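Glutamyl endopeptidase (Staphylococcus epidermidis, PDB 6PYM) is a secreted serine endopeptidase that probably cleaves peptide bonds on the carbonyl side of glutamic acid and also of aspartic acid. Local coordinates at residues Q204-R207 / N208-D212. The protein carries 1 engineered substitution. Residues are numbered along the deposited sequence; the frame is centred on the assembly and turned at random.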
ATOM      1  N   GLN A 204     -12.599  -1.798 -11.757  1.00 11.45           N
ATOM      2  CA  GLN A 204     -12.572  -1.524 -13.192  1.00 12.08           C
ATOM      3  C   GLN A 204     -11.341  -0.714 -13.571  1.00 11.85           C
ATOM      4  O   GLN A 204     -10.668  -1.021 -14.559  1.00 11.77           O
ATOM      5  CB  GLN A 204     -13.844  -0.787 -13.604  1.00 14.12           C
ATOM      6  CG  GLN A 204     -15.092  -1.635 -13.482  1.00 16.32           C
ATOM      7  CD  GLN A 204     -16.359  -0.861 -13.776  1.00 18.73           C
ATOM      8  OE1 GLN A 204     -16.351   0.367 -13.840  1.00 21.88           O
ATOM      9  NE2 GLN A 204     -17.456  -1.582 -13.972  1.00 24.58           N
ATOM     10  N   PHE A 205     -11.028   0.315 -12.785  1.00 10.99           N
ATOM     11  CA  PHE A 205      -9.816   1.097 -13.002  1.00 11.61           C
ATOM     12  C   PHE A 205      -8.574   0.213 -12.974  1.00 11.10           C
ATOM     13  O   PHE A 205      -7.674   0.367 -13.806  1.00 11.06           O
ATOM     14  CB  PHE A 205      -9.756   2.197 -11.934  1.00 11.43           C
ATOM     15  CG  PHE A 205      -8.417   2.886 -11.789  1.00 12.81           C
ATOM     16  CD1 PHE A 205      -7.959   3.773 -12.750  1.00 13.50           C
ATOM     17  CD2 PHE A 205      -7.650   2.696 -10.645  1.00 12.33           C
ATOM     18  CE1 PHE A 205      -6.748   4.425 -12.593  1.00 14.14           C
ATOM     19  CE2 PHE A 205      -6.447   3.348 -10.485  1.00 14.64           C
ATOM     20  CZ  PHE A 205      -5.994   4.208 -11.461  1.00 13.46           C
ATOM     21  N   LEU A 206      -8.516  -0.734 -12.037  1.00  9.77           N
ATOM     22  CA  LEU A 206      -7.365  -1.633 -11.973  1.00  9.62           C
ATOM     23  C   LEU A 206      -7.270  -2.497 -13.225  1.00  9.61           C
ATOM     24  O   LEU A 206      -6.199  -2.610 -13.832  1.00 10.17           O
ATOM     25  CB  LEU A 206      -7.443  -2.503 -10.724  1.00 10.80           C
ATOM     26  CG  LEU A 206      -7.372  -1.767  -9.388  1.00 10.62           C
ATOM     27  CD1 LEU A 206      -7.483  -2.778  -8.254  1.00 12.36           C
ATOM     28  CD2 LEU A 206      -6.092  -0.928  -9.271  1.00 12.28           C
ATOM     29  N   ARG A 207      -8.382  -3.129 -13.620  1.00  9.86           N
ATOM     30  CA  ARG A 207      -8.357  -4.007 -14.791  1.00  9.99           C
ATOM     31  C   ARG A 207      -7.951  -3.257 -16.049  1.00 11.52           C
ATOM     32  O   ARG A 207      -7.268  -3.814 -16.917  1.00 12.38           O
ATOM     33  CB  ARG A 207      -9.724  -4.653 -15.007  1.00 11.18           C
ATOM     34  CG  ARG A 207     -10.046  -5.749 -14.033  1.00 11.52           C
ATOM     35  CD  ARG A 207     -11.326  -6.470 -14.408  1.00 14.08           C
ATOM     36  NE  ARG A 207     -11.551  -7.572 -13.481  1.00 13.57           N
ATOM     37  CZ  ARG A 207     -12.447  -7.572 -12.499  1.00 14.22           C
ATOM     38  NH1 ARG A 207     -13.246  -6.536 -12.329  1.00 16.14           N
ATOM     39  NH2 ARG A 207     -12.552  -8.624 -11.700  1.00 15.75           N
ATOM     40  N   ASN A 208      -8.373  -2.001 -16.175  1.00 10.37           N
ATOM     41  CA  ASN A 208      -8.121  -1.243 -17.392  1.00 11.76           C
ATOM     42  C   ASN A 208      -6.719  -0.671 -17.472  1.00 12.17           C
ATOM     43  O   ASN A 208      -6.336  -0.158 -18.531  1.00 14.86           O
ATOM     44  CB  ASN A 208      -9.186  -0.169 -17.560  1.00 13.84           C
ATOM     45  CG  ASN A 208     -10.526  -0.772 -17.901  1.00 14.14           C
ATOM     46  OD1 ASN A 208     -10.597  -1.715 -18.684  1.00 17.11           O
ATOM     47  ND2 ASN A 208     -11.582  -0.268 -17.289  1.00 17.17           N
ATOM     48  N   ASN A 209      -5.938  -0.759 -16.400  1.00 10.88           N
ATOM     49  CA  ASN A 209      -4.568  -0.276 -16.399  1.00 10.79           C
ATOM     50  C   ASN A 209      -3.544  -1.338 -16.058  1.00 11.34           C
ATOM     51  O   ASN A 209      -2.358  -1.137 -16.341  1.00 13.25           O
ATOM     52  CB  ASN A 209      -4.410   0.881 -15.407  1.00 13.08           C
ATOM     53  CG  ASN A 209      -5.080   2.124 -15.887  1.00 14.69           C
ATOM     54  OD1 ASN A 209      -4.495   2.878 -16.664  1.00 17.32           O
ATOM     55  ND2 ASN A 209      -6.313   2.344 -15.463  1.00 15.19           N
ATOM     56  N   ILE A 210      -3.964  -2.457 -15.479  1.00 10.47           N
ATOM     57  CA  ILE A 210      -3.065  -3.480 -14.961  1.00 10.07           C
ATOM     58  C   ILE A 210      -3.638  -4.805 -15.440  1.00  9.28           C
ATOM     59  O   ILE A 210      -4.446  -5.428 -14.735  1.00 10.11           O
ATOM     60  CB  ILE A 210      -2.993  -3.419 -13.428  1.00  9.70           C
ATOM     61  CG1 ILE A 210      -2.690  -1.997 -12.951  1.00 11.29           C
ATOM     62  CG2 ILE A 210      -1.943  -4.388 -12.904  1.00 11.80           C
ATOM     63  CD1 ILE A 210      -2.729  -1.831 -11.447  1.00 12.73           C
ATOM     64  N   PRO A 211      -3.292  -5.252 -16.647  1.00 10.66           N
ATOM     65  CA  PRO A 211      -4.051  -6.362 -17.246  1.00 10.48           C
ATOM     66  C   PRO A 211      -3.949  -7.649 -16.458  1.00 13.85           C
ATOM     67  O   PRO A 211      -4.889  -8.454 -16.495  1.00 15.27           O
ATOM     68  CB  PRO A 211      -3.471  -6.476 -18.662  1.00 12.04           C
ATOM     69  CG  PRO A 211      -2.158  -5.756 -18.610  1.00 14.76           C
ATOM     70  CD  PRO A 211      -2.307  -4.680 -17.576  1.00 11.70           C
ATOM     71  N   ASP A 212      -2.856  -7.839 -15.719  1.00 12.01           N
ATOM     72  CA  ASP A 212      -2.627  -9.027 -14.911  1.00 12.78           C
ATOM     73  C   ASP A 212      -3.139  -8.898 -13.479  1.00 11.65           C
ATOM     74  O   ASP A 212      -2.811  -9.754 -12.652  1.00 12.56           O
ATOM     75  CB  ASP A 212      -1.139  -9.420 -14.924  1.00 14.23           C
ATOM     76  CG  ASP A 212      -0.216  -8.316 -14.394  1.00 13.58           C
ATOM     77  OD1 ASP A 212      -0.633  -7.144 -14.330  1.00 16.11           O
ATOM     78  OD2 ASP A 212       0.953  -8.614 -14.056  1.00 16.62           O
TER
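Phe205 and Leu206 meet Asn209 and Ile210 in a local i to i+4 contact near the C-terminal end of helix 200-209. This is the C-terminal helix of the chymotrypsin-like (S1B) fold, and here it lies against the six-stranded barrel. The side chain of Asn209 turns back along the helix to a carbonyl four residues earlier. Its ND2 gives a nearly straight bond to Phe205 O (2.9 Å, 173° at the hydrogen), with the acceptor in its own amide plane. The same nitrogen is 3.5 Å from Phe205 CD1, and the ring and amide planes are 56° apart. CG of Phe205 is anti to the backbone N (chi1 166°), which places the ring against the barrel, where Tyr88 meets it edge-to-face and Ile86 and Ile96 touch it. Leu206 and Ile210 run side by side in the same direction, CD2 to CD1 at 4.1 Å. Leu47 touches Leu206, and Ile96 touches Ile210. Asn208 N still bonds to Gln204 O in the helical pattern. Leu206 O takes two donors: Ile210 N at 2.8 Å, nearly in line with the C=O bond, and Asn209 N at 3.2 Å, from above the carbonyl plane.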